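Local coordinates for MaoC family protein (Mycobacterium tuberculosis H37Rv, PDB 3KHP), which probably catalyses the reversible dehydration of (3R)-hydroxyacyl thioesters, as a MaoC-family hydratase, at residues Arg143-Asp146 with Ser151-Ala154; Leu232-Val237 with Val299-Gly304; Ala188-Pro193 with Gly239-Ala244; Phe85-Lys90 with Val138-Arg143. All blocks are in the same frame, centred on the assembly; numbering follows the deposited sequence.

Contact 1 (Arg143-Asp146 with Ser151-Ala154); sequences RGCD and SLVA
Leu152 sets its CG anti to the backbone N (chi1 175°), while the Arg143 chain bends at chi3 (66°), and the two side chains meet at about a right angle. Leu152 CD1 lies over one face of the guanidinium, offset toward its rim, and Leu152 CD2 is 3.7 Å from Arg143 NH1. Arginine suits this exposed position, since its flat end can cover a leucine methyl and still meet solvent. Cys145 is on the same face of the sheet, its SG 4.2 Å from Leu152 CD1.

The backbone forms a classic beta bulge: Val153 and Ala154 both stand opposite Gly144, whose O accepts from Val153 N at 2.8 Å and from Ala154 N at 3.1 Å. Val153, first residue of the bulge, has a near-helical psi of -52°, as expected at position 1 of a classic bulge. Gly144 N bonds in return to Ala154 O at 2.8 Å, and Asp146 N bonds to Ser151 O at 3.0 Å where the strands part. Asp146 OD2 turns to Ser149 OG in the connecting turn. The whole is the closed end of the antiparallel hairpin 136-145/152-162 in the MFE-2 hydratase 2-type N-terminal half, with strand 116-129 bonded along the other edge of 136-145.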
# COMPACT_ATOMS: atom_id res chain seq x y z
N ARG A 143 -14.86 -17.83 9.84
CA ARG A 143 -16.23 -17.44 9.59
C ARG A 143 -16.39 -16.04 10.08
O ARG A 143 -16.16 -15.79 11.28
CB ARG A 143 -17.24 -18.32 10.35
CG ARG A 143 -17.55 -19.62 9.71
CD ARG A 143 -18.46 -20.52 10.67
NE ARG A 143 -19.77 -19.91 10.88
CZ ARG A 143 -20.76 -19.98 10.01
NH1 ARG A 143 -20.60 -20.65 8.88
NH2 ARG A 143 -21.91 -19.37 10.25
N GLY A 144 -16.82 -15.14 9.19
CA GLY A 144 -17.04 -13.75 9.56
C GLY A 144 -18.48 -13.30 9.39
O GLY A 144 -19.02 -13.44 8.31
N CYS A 145 -19.04 -12.72 10.43
CA CYS A 145 -20.43 -12.28 10.49
C CYS A 145 -20.52 -10.79 10.79
O CYS A 145 -19.69 -10.23 11.52
CB CYS A 145 -21.16 -13.01 11.64
SG CYS A 145 -21.29 -14.77 11.42
N ASP A 146 -21.57 -10.15 10.27
CA ASP A 146 -21.86 -8.75 10.62
C ASP A 146 -22.22 -8.71 12.11
O ASP A 146 -23.14 -9.38 12.54
CB ASP A 146 -23.02 -8.23 9.76
CG ASP A 146 -23.47 -6.84 10.14
OD1 ASP A 146 -22.76 -5.83 9.88
OD2 ASP A 146 -24.56 -6.74 10.73
N SER A 151 -25.45 -12.11 10.79
CA SER A 151 -25.54 -12.77 9.51
C SER A 151 -24.17 -13.07 8.83
O SER A 151 -23.23 -12.28 8.90
CB SER A 151 -26.40 -11.92 8.56
OG SER A 151 -26.45 -12.51 7.27
N LEU A 152 -24.08 -14.18 8.13
CA LEU A 152 -22.78 -14.70 7.70
C LEU A 152 -22.34 -13.95 6.43
O LEU A 152 -23.04 -13.95 5.42
CB LEU A 152 -22.85 -16.21 7.48
CG LEU A 152 -21.59 -16.87 6.91
CD1 LEU A 152 -20.43 -16.89 7.90
CD2 LEU A 152 -21.90 -18.22 6.43
N VAL A 153 -21.19 -13.29 6.48
CA VAL A 153 -20.71 -12.51 5.35
C VAL A 153 -19.66 -13.25 4.54
O VAL A 153 -19.81 -13.38 3.34
CB VAL A 153 -20.14 -11.18 5.85
CG1 VAL A 153 -19.37 -10.50 4.75
CG2 VAL A 153 -21.28 -10.30 6.38
N ALA A 154 -18.63 -13.76 5.21
CA ALA A 154 -17.50 -14.47 4.55
C ALA A 154 -17.03 -15.75 5.29
O ALA A 154 -17.14 -15.88 6.51
CB ALA A 154 -16.32 -13.52 4.39

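Contact 2 (Leu232-Val237 with Val299-Gly304)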
# COMPACT_ATOMS: atom_id res chain seq x y z
N LEU A 232 -0.61 -14.81 -0.95
CA LEU A 232 -1.93 -14.21 -0.96
C LEU A 232 -2.02 -13.04 -1.96
O LEU A 232 -3.12 -12.72 -2.42
CB LEU A 232 -2.35 -13.81 0.45
CG LEU A 232 -2.67 -15.04 1.34
CD1 LEU A 232 -2.99 -14.59 2.75
CD2 LEU A 232 -3.82 -15.92 0.73
N CYS A 233 -0.87 -12.43 -2.31
CA CYS A 233 -0.90 -11.36 -3.28
C CYS A 233 -1.18 -11.97 -4.66
O CYS A 233 -2.08 -11.52 -5.36
CB CYS A 233 0.39 -10.57 -3.28
SG CYS A 233 0.40 -9.25 -4.48
N THR A 234 -0.42 -13.00 -5.02
CA THR A 234 -0.69 -13.82 -6.19
C THR A 234 -2.15 -14.25 -6.29
O THR A 234 -2.78 -14.17 -7.35
CB THR A 234 0.21 -15.07 -6.19
OG1 THR A 234 1.58 -14.66 -6.17
CG2 THR A 234 0.01 -15.90 -7.37
N TYR A 235 -2.70 -14.71 -5.19
CA TYR A 235 -4.08 -15.13 -5.11
C TYR A 235 -5.05 -13.96 -5.39
O TYR A 235 -6.00 -14.11 -6.14
CB TYR A 235 -4.31 -15.68 -3.73
CG TYR A 235 -5.65 -16.24 -3.38
CD1 TYR A 235 -6.03 -17.52 -3.82
CD2 TYR A 235 -6.49 -15.57 -2.51
CE1 TYR A 235 -7.25 -18.08 -3.43
CE2 TYR A 235 -7.70 -16.12 -2.12
CZ TYR A 235 -8.06 -17.38 -2.57
OH TYR A 235 -9.25 -17.95 -2.12
N GLY A 236 -4.77 -12.80 -4.82
CA GLY A 236 -5.52 -11.59 -5.15
C GLY A 236 -5.41 -11.16 -6.61
O GLY A 236 -6.37 -10.64 -7.17
N VAL A 237 -4.25 -11.38 -7.22
CA VAL A 237 -4.06 -11.02 -8.63
C VAL A 237 -4.91 -11.95 -9.50
O VAL A 237 -5.68 -11.47 -10.32
CB VAL A 237 -2.60 -11.06 -9.09
CG1 VAL A 237 -2.54 -10.80 -10.56
CG2 VAL A 237 -1.72 -10.02 -8.31
N VAL A 299 3.84 -23.28 -13.16
CA VAL A 299 2.53 -23.14 -12.57
C VAL A 299 2.72 -22.63 -11.16
O VAL A 299 3.50 -23.22 -10.41
CB VAL A 299 1.78 -24.45 -12.57
CG1 VAL A 299 0.48 -24.28 -11.87
CG2 VAL A 299 1.57 -24.93 -14.01
N VAL A 300 2.06 -21.54 -10.78
CA VAL A 300 2.20 -21.03 -9.39
C VAL A 300 0.95 -21.17 -8.55
O VAL A 300 1.05 -21.26 -7.33
CB VAL A 300 2.73 -19.58 -9.37
CG1 VAL A 300 4.09 -19.53 -10.00
CG2 VAL A 300 1.78 -18.61 -10.10
N LEU A 301 -0.22 -21.18 -9.20
CA LEU A 301 -1.49 -21.56 -8.56
C LEU A 301 -2.11 -22.66 -9.39
O LEU A 301 -2.24 -22.53 -10.62
CB LEU A 301 -2.52 -20.42 -8.50
CG LEU A 301 -2.21 -19.14 -7.74
CD1 LEU A 301 -3.40 -18.16 -7.89
CD2 LEU A 301 -1.88 -19.42 -6.25
N ASP A 302 -2.50 -23.73 -8.73
CA ASP A 302 -3.03 -24.89 -9.39
C ASP A 302 -4.33 -25.22 -8.70
O ASP A 302 -4.66 -24.65 -7.65
CB ASP A 302 -2.04 -26.06 -9.31
CG ASP A 302 -2.13 -27.02 -10.52
OD1 ASP A 302 -3.19 -27.11 -11.16
OD2 ASP A 302 -1.15 -27.74 -10.81
N ASP A 303 -5.05 -26.13 -9.32
CA ASP A 303 -6.32 -26.62 -8.82
C ASP A 303 -7.28 -25.50 -8.48
O ASP A 303 -8.04 -25.59 -7.52
CB ASP A 303 -6.08 -27.52 -7.62
CG ASP A 303 -5.19 -28.73 -7.96
OD1 ASP A 303 -5.25 -29.28 -9.08
OD2 ASP A 303 -4.44 -29.13 -7.08
N GLY A 304 -7.30 -24.47 -9.30
CA GLY A 304 -8.20 -23.34 -9.08
C GLY A 304 -9.63 -23.71 -9.39
O GLY A 304 -9.89 -24.38 -10.37
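Helix 231-245 crosses the sheet here with the CA atoms of Tyr235 and Leu301, the nearest across the contact, 7.7 Å apart, a gap bridged mainly by side chains. This is the central packing of a hot dog fold, in which an antiparallel sheet wraps round a helix, and helix 231-245 has that role in the MaoC-like half of the chain.

The sheet side depends on a classic beta bulge: Val300 and Leu301 both stand opposite Thr287, so two successive residues turn their side chains toward the helix where a regular strand would turn one. Thr234 receives them with its methyl. Its CG2 is anti to the backbone N, and it meets Leu301 CG at 3.9 Å and Val300 CG2 at 4.2 Å. The side chains of Thr234 and Leu301 slide past each other in opposite directions, which carries Leu301 CD1 on to the helix backbone, 4.2 Å from Tyr235 CA. A beta-branched threonine suits the spot, being short enough for a close helix and apolar on the branch it offers; leucine supplies the reach from the strand. Val265 covers both Thr234 and Val300. Tyr235 runs past this patch and gives its OH to Ile257 O, so the buried hydroxyl is satisfied.

Beyond the bulge the chain turns a corner, and Asp303, in a salt bridge with Arg260, has its own N bonded to Asp302 OD1 at 2.8 Å, on the anti side of that carboxylate and 23° out of its plane.

Contact 3 (Ala188-Pro193 with Gly239-Ala244); sequences ARIDMP and GRALVA
Strand 188-192 and the helical segment 239-244 run at 133° to each other, their axes 8.8 Å apart at closest, and the CA atoms of Ile190 and Ala241 come to 5.9 Å. So near an approach suits alanine on the helix: its single methyl lets the strand come close. The arrangement is the edge of the hot dog packing of the MaoC-like half, where the outermost strand of the sheet within this chain, bonded to strand 271-279, lies over the last turns of helix 231-245.

Ile190 and Met192, two residues apart on the strand, both point to the helix. Ile190 meets Ala241 with its branch methyl, CG2 lying 3.7 Å from Ala241 CB. Met192 bends at chi2 (-77°), which swings its thioether along the helix surface; its CE ends 4.1 Å from Ala241 CB and close to the backbone at Ala241 N, 3.7 Å. Its SD approaches the Arg240 guanidinium obliquely, 3.4 Å from NH1, and methionine suits this border because a flexible, polarisable chain can fit against methyl and charged group alike.

Arg240 leaves the helix sidelong and comes back toward the strand at its end. Arg240 NE bonds to Val52 O, while Arg240 NH2 donates to a water 2.7 Å away, in the plane of the guanidinium at its edge; that water donates in turn to Pro193 O. Apolar contact thus holds the inner part, and a water links the arginine to Pro193 just past the strand, with the hydrogen bonds to Val52 and the water probably fixing the rotation of its guanidinium.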
# COMPACT_ATOMS: atom_id res chain seq x y z
N ALA A 188 -10.05 -18.74 -21.62
CA ALA A 188 -9.53 -17.37 -21.47
C ALA A 188 -8.19 -17.38 -20.75
O ALA A 188 -7.94 -18.21 -19.86
CB ALA A 188 -10.55 -16.49 -20.75
N ARG A 189 -7.31 -16.51 -21.22
CA ARG A 189 -6.02 -16.28 -20.61
C ARG A 189 -5.92 -14.79 -20.28
O ARG A 189 -5.89 -13.96 -21.18
CB ARG A 189 -4.90 -16.71 -21.55
CG ARG A 189 -3.53 -16.76 -20.88
CD ARG A 189 -2.43 -17.12 -21.87
NE ARG A 189 -2.41 -18.55 -22.16
CZ ARG A 189 -1.68 -19.44 -21.50
NH1 ARG A 189 -0.89 -19.06 -20.49
NH2 ARG A 189 -1.75 -20.72 -21.84
N ILE A 190 -5.87 -14.48 -18.98
CA ILE A 190 -5.78 -13.11 -18.51
C ILE A 190 -4.42 -12.89 -17.88
O ILE A 190 -4.13 -13.45 -16.84
CB ILE A 190 -6.87 -12.80 -17.51
CG1 ILE A 190 -8.20 -13.34 -18.00
CG2 ILE A 190 -6.93 -11.27 -17.21
CD1 ILE A 190 -8.64 -12.78 -19.32
N ASP A 191 -3.58 -12.12 -18.56
CA ASP A 191 -2.30 -11.70 -18.05
C ASP A 191 -2.42 -10.49 -17.14
O ASP A 191 -3.09 -9.51 -17.46
CB ASP A 191 -1.36 -11.34 -19.19
CG ASP A 191 -0.88 -12.56 -19.94
OD1 ASP A 191 -1.12 -13.67 -19.45
OD2 ASP A 191 -0.27 -12.41 -21.01
N MET A 192 -1.77 -10.57 -15.99
CA MET A 192 -1.72 -9.45 -15.07
C MET A 192 -0.28 -9.24 -14.66
O MET A 192 0.37 -10.13 -14.10
CB MET A 192 -2.57 -9.73 -13.85
CG MET A 192 -4.05 -9.82 -14.09
SD MET A 192 -4.81 -8.22 -14.30
CE MET A 192 -6.55 -8.70 -14.23
N PRO A 193 0.26 -8.08 -14.97
CA PRO A 193 1.65 -7.88 -14.57
C PRO A 193 1.72 -7.56 -13.10
O PRO A 193 0.72 -7.23 -12.50
CB PRO A 193 2.09 -6.67 -15.41
CG PRO A 193 0.90 -6.02 -15.83
CD PRO A 193 -0.22 -7.04 -15.89
N GLY A 239 -7.42 -13.38 -8.49
CA GLY A 239 -8.78 -12.95 -8.14
C GLY A 239 -9.32 -11.79 -8.99
O GLY A 239 -10.51 -11.73 -9.28
N ARG A 240 -8.44 -10.85 -9.33
CA ARG A 240 -8.79 -9.73 -10.19
C ARG A 240 -9.07 -10.24 -11.59
O ARG A 240 -10.04 -9.81 -12.22
CB ARG A 240 -7.65 -8.71 -10.27
CG ARG A 240 -7.58 -7.75 -9.12
CD ARG A 240 -6.98 -6.40 -9.55
NE ARG A 240 -5.57 -6.57 -9.76
CZ ARG A 240 -4.90 -6.33 -10.88
NH1 ARG A 240 -5.47 -5.85 -11.98
NH2 ARG A 240 -3.59 -6.58 -10.87
N ALA A 241 -8.21 -11.14 -12.07
CA ALA A 241 -8.43 -11.73 -13.39
C ALA A 241 -9.80 -12.45 -13.43
O ALA A 241 -10.49 -12.40 -14.44
CB ALA A 241 -7.33 -12.65 -13.75
N LEU A 242 -10.21 -13.07 -12.33
CA LEU A 242 -11.45 -13.83 -12.36
C LEU A 242 -12.66 -12.90 -12.29
O LEU A 242 -13.64 -13.13 -12.96
CB LEU A 242 -11.47 -14.88 -11.24
CG LEU A 242 -10.33 -15.89 -11.34
CD1 LEU A 242 -10.16 -16.63 -10.00
CD2 LEU A 242 -10.49 -16.89 -12.51
N VAL A 243 -12.55 -11.86 -11.47
CA VAL A 243 -13.55 -10.84 -11.42
C VAL A 243 -13.82 -10.21 -12.79
O VAL A 243 -14.98 -10.01 -13.16
CB VAL A 243 -13.15 -9.76 -10.46
CG1 VAL A 243 -14.00 -8.47 -10.66
CG2 VAL A 243 -13.28 -10.30 -9.06
N ALA A 244 -12.76 -9.95 -13.55
CA ALA A 244 -12.91 -9.38 -14.88
C ALA A 244 -13.55 -10.37 -15.86
O ALA A 244 -14.55 -10.05 -16.52
CB ALA A 244 -11.54 -8.88 -15.43
O HOH W 1 -1.74 -6.15 -12.83

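Contact 4 (Phe85-Lys90 with Val138-Arg143); sequences FGAAAK and VVLRGR
Leu140 pushes its two methyls against the short 3-10 turn 85-87 and the residue after it, CD1 on Ala88 CB at 3.5 Å and CD2 on Ala87 CB at 4.0 Å. Its CG, anti to the carbonyl carbon and beside the backbone N (chi1 -47°), is carried toward the turn so that both methyls reach the two consecutive alanines. Leu140 CD1 also faces the backbone of the turn, 4.0 Å from Phe85 O and 3.7 Å from Ala88 N. Those two atoms are already joined by the turn's own hydrogen bond, Ala88 N to Phe85 O at 3.0 Å, so the leucine meets a backbone whose polar needs are answered there.

Alanine suits both positions because its small methyl allows the turn to settle close to the strand: the CA atoms of Ala87 and Leu140 are 6.1 Å apart. Leucine suits the strand because one forked side chain can fill the gap to a curved surface. The Phe85 side chain starts off away from the strand, and its ring packs on Pro96, Ala97 and Thr158, while Ala88 is backed by Phe94 and Pro96. The segment 85-90 thereby lies across one face of the sheet in the N-terminal, MFE-2 hydratase 2-type half, consistent with a hot dog fold. Leu140 touches Leu160 of the adjoining strand, whereas its neighbour Arg141 points away from the turn and forms a salt bridge with Glu123.

No hydrogen bond crosses between the two segments; the turn is held here by the fit of methyl groups and the exclusion of water, while the Leu140 backbone is hydrogen-bonded to Thr158 within the sheet.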
# COMPACT_ATOMS: atom_id res chain seq x y z
N PHE A 85 -6.54 -17.68 10.41
CA PHE A 85 -5.24 -17.90 11.01
C PHE A 85 -5.21 -18.17 12.52
O PHE A 85 -4.48 -19.04 12.95
CB PHE A 85 -4.30 -16.75 10.67
CG PHE A 85 -3.82 -16.76 9.23
CD1 PHE A 85 -3.74 -17.94 8.49
CD2 PHE A 85 -3.41 -15.57 8.62
CE1 PHE A 85 -3.26 -17.95 7.17
CE2 PHE A 85 -2.94 -15.56 7.29
CZ PHE A 85 -2.86 -16.77 6.57
N GLY A 86 -5.98 -17.42 13.30
CA GLY A 86 -6.03 -17.58 14.75
C GLY A 86 -6.14 -19.01 15.27
O GLY A 86 -5.62 -19.32 16.33
N ALA A 87 -6.80 -19.89 14.51
CA ALA A 87 -7.04 -21.25 14.95
C ALA A 87 -5.77 -22.12 15.03
O ALA A 87 -5.77 -23.15 15.70
CB ALA A 87 -8.07 -21.92 14.05
N ALA A 88 -4.71 -21.71 14.33
CA ALA A 88 -3.46 -22.50 14.31
C ALA A 88 -2.87 -22.66 15.70
O ALA A 88 -2.34 -23.71 16.02
CB ALA A 88 -2.41 -21.90 13.36
N ALA A 89 -3.00 -21.63 16.51
CA ALA A 89 -2.46 -21.63 17.87
C ALA A 89 -3.04 -22.76 18.74
O ALA A 89 -2.45 -23.14 19.74
CB ALA A 89 -2.69 -20.26 18.54
N LYS A 90 -4.21 -23.28 18.36
CA LYS A 90 -4.83 -24.42 19.02
C LYS A 90 -4.14 -25.76 18.72
O LYS A 90 -4.28 -26.71 19.48
CB LYS A 90 -6.33 -24.51 18.65
CG LYS A 90 -7.18 -23.30 19.12
CD LYS A 90 -7.35 -23.27 20.65
CE LYS A 90 -8.02 -21.96 21.12
NZ LYS A 90 -7.85 -21.76 22.60
N VAL A 138 -2.81 -29.36 8.08
CA VAL A 138 -3.67 -28.66 9.02
C VAL A 138 -4.65 -27.75 8.26
O VAL A 138 -4.23 -27.01 7.37
CB VAL A 138 -2.85 -27.84 9.94
CG1 VAL A 138 -3.74 -27.08 10.90
CG2 VAL A 138 -1.92 -28.72 10.70
N VAL A 139 -5.94 -27.82 8.59
CA VAL A 139 -6.97 -27.03 7.92
C VAL A 139 -7.67 -26.12 8.90
O VAL A 139 -8.26 -26.56 9.88
CB VAL A 139 -7.97 -27.91 7.14
CG1 VAL A 139 -8.94 -27.03 6.31
CG2 VAL A 139 -7.23 -28.82 6.23
N LEU A 140 -7.58 -24.82 8.64
CA LEU A 140 -8.14 -23.79 9.49
C LEU A 140 -9.29 -23.10 8.74
O LEU A 140 -9.20 -22.88 7.55
CB LEU A 140 -7.06 -22.81 9.92
CG LEU A 140 -5.75 -23.45 10.42
CD1 LEU A 140 -4.68 -22.39 10.69
CD2 LEU A 140 -5.99 -24.30 11.67
N ARG A 141 -10.38 -22.80 9.42
CA ARG A 141 -11.56 -22.31 8.77
C ARG A 141 -11.98 -21.09 9.49
O ARG A 141 -12.07 -21.13 10.69
CB ARG A 141 -12.72 -23.31 8.83
CG ARG A 141 -14.01 -22.75 8.20
CD ARG A 141 -15.27 -23.45 8.66
NE ARG A 141 -15.37 -24.80 8.13
CZ ARG A 141 -15.54 -25.90 8.86
NH1 ARG A 141 -15.65 -25.87 10.19
NH2 ARG A 141 -15.61 -27.06 8.23
N GLY A 142 -12.25 -20.01 8.75
CA GLY A 142 -12.69 -18.76 9.35
C GLY A 142 -14.11 -18.42 8.95
O GLY A 142 -14.49 -18.65 7.84
N ARG A 143 -14.86 -17.83 9.84
CA ARG A 143 -16.23 -17.44 9.59
C ARG A 143 -16.39 -16.04 10.08
O ARG A 143 -16.16 -15.79 11.28
CB ARG A 143 -17.24 -18.32 10.35
CG ARG A 143 -17.55 -19.62 9.71
CD ARG A 143 -18.46 -20.52 10.67
NE ARG A 143 -19.77 -19.91 10.88
CZ ARG A 143 -20.76 -19.98 10.01
NH1 ARG A 143 -20.60 -20.65 8.88
NH2 ARG A 143 -21.91 -19.37 10.25

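In the fold
The contacts form two pairs on one antiparallel sheet. Contacts 1 and 4 share strand 136-145 in the N-terminal half: contact 1 is the partly exposed hairpin end, governed by backbone hydrogen bonds, and contact 4 the buried, largely apolar covering of the same strand. Contacts 2 and 3 share helix 231-245 in the C-terminal half and touch through Val237 CG1 and Met192 CB, 3.5 Å apart. Contact 2, whose centre is about 8 Å from that of the chain, is buried and apolar; contact 3, at the sheet edge, adds an arginine and a water. Contacts 1 and 2 both use a bulge, one in a hairpin, the other beneath a helix. Contacts 3 and 4 lie on opposite sides of the centre.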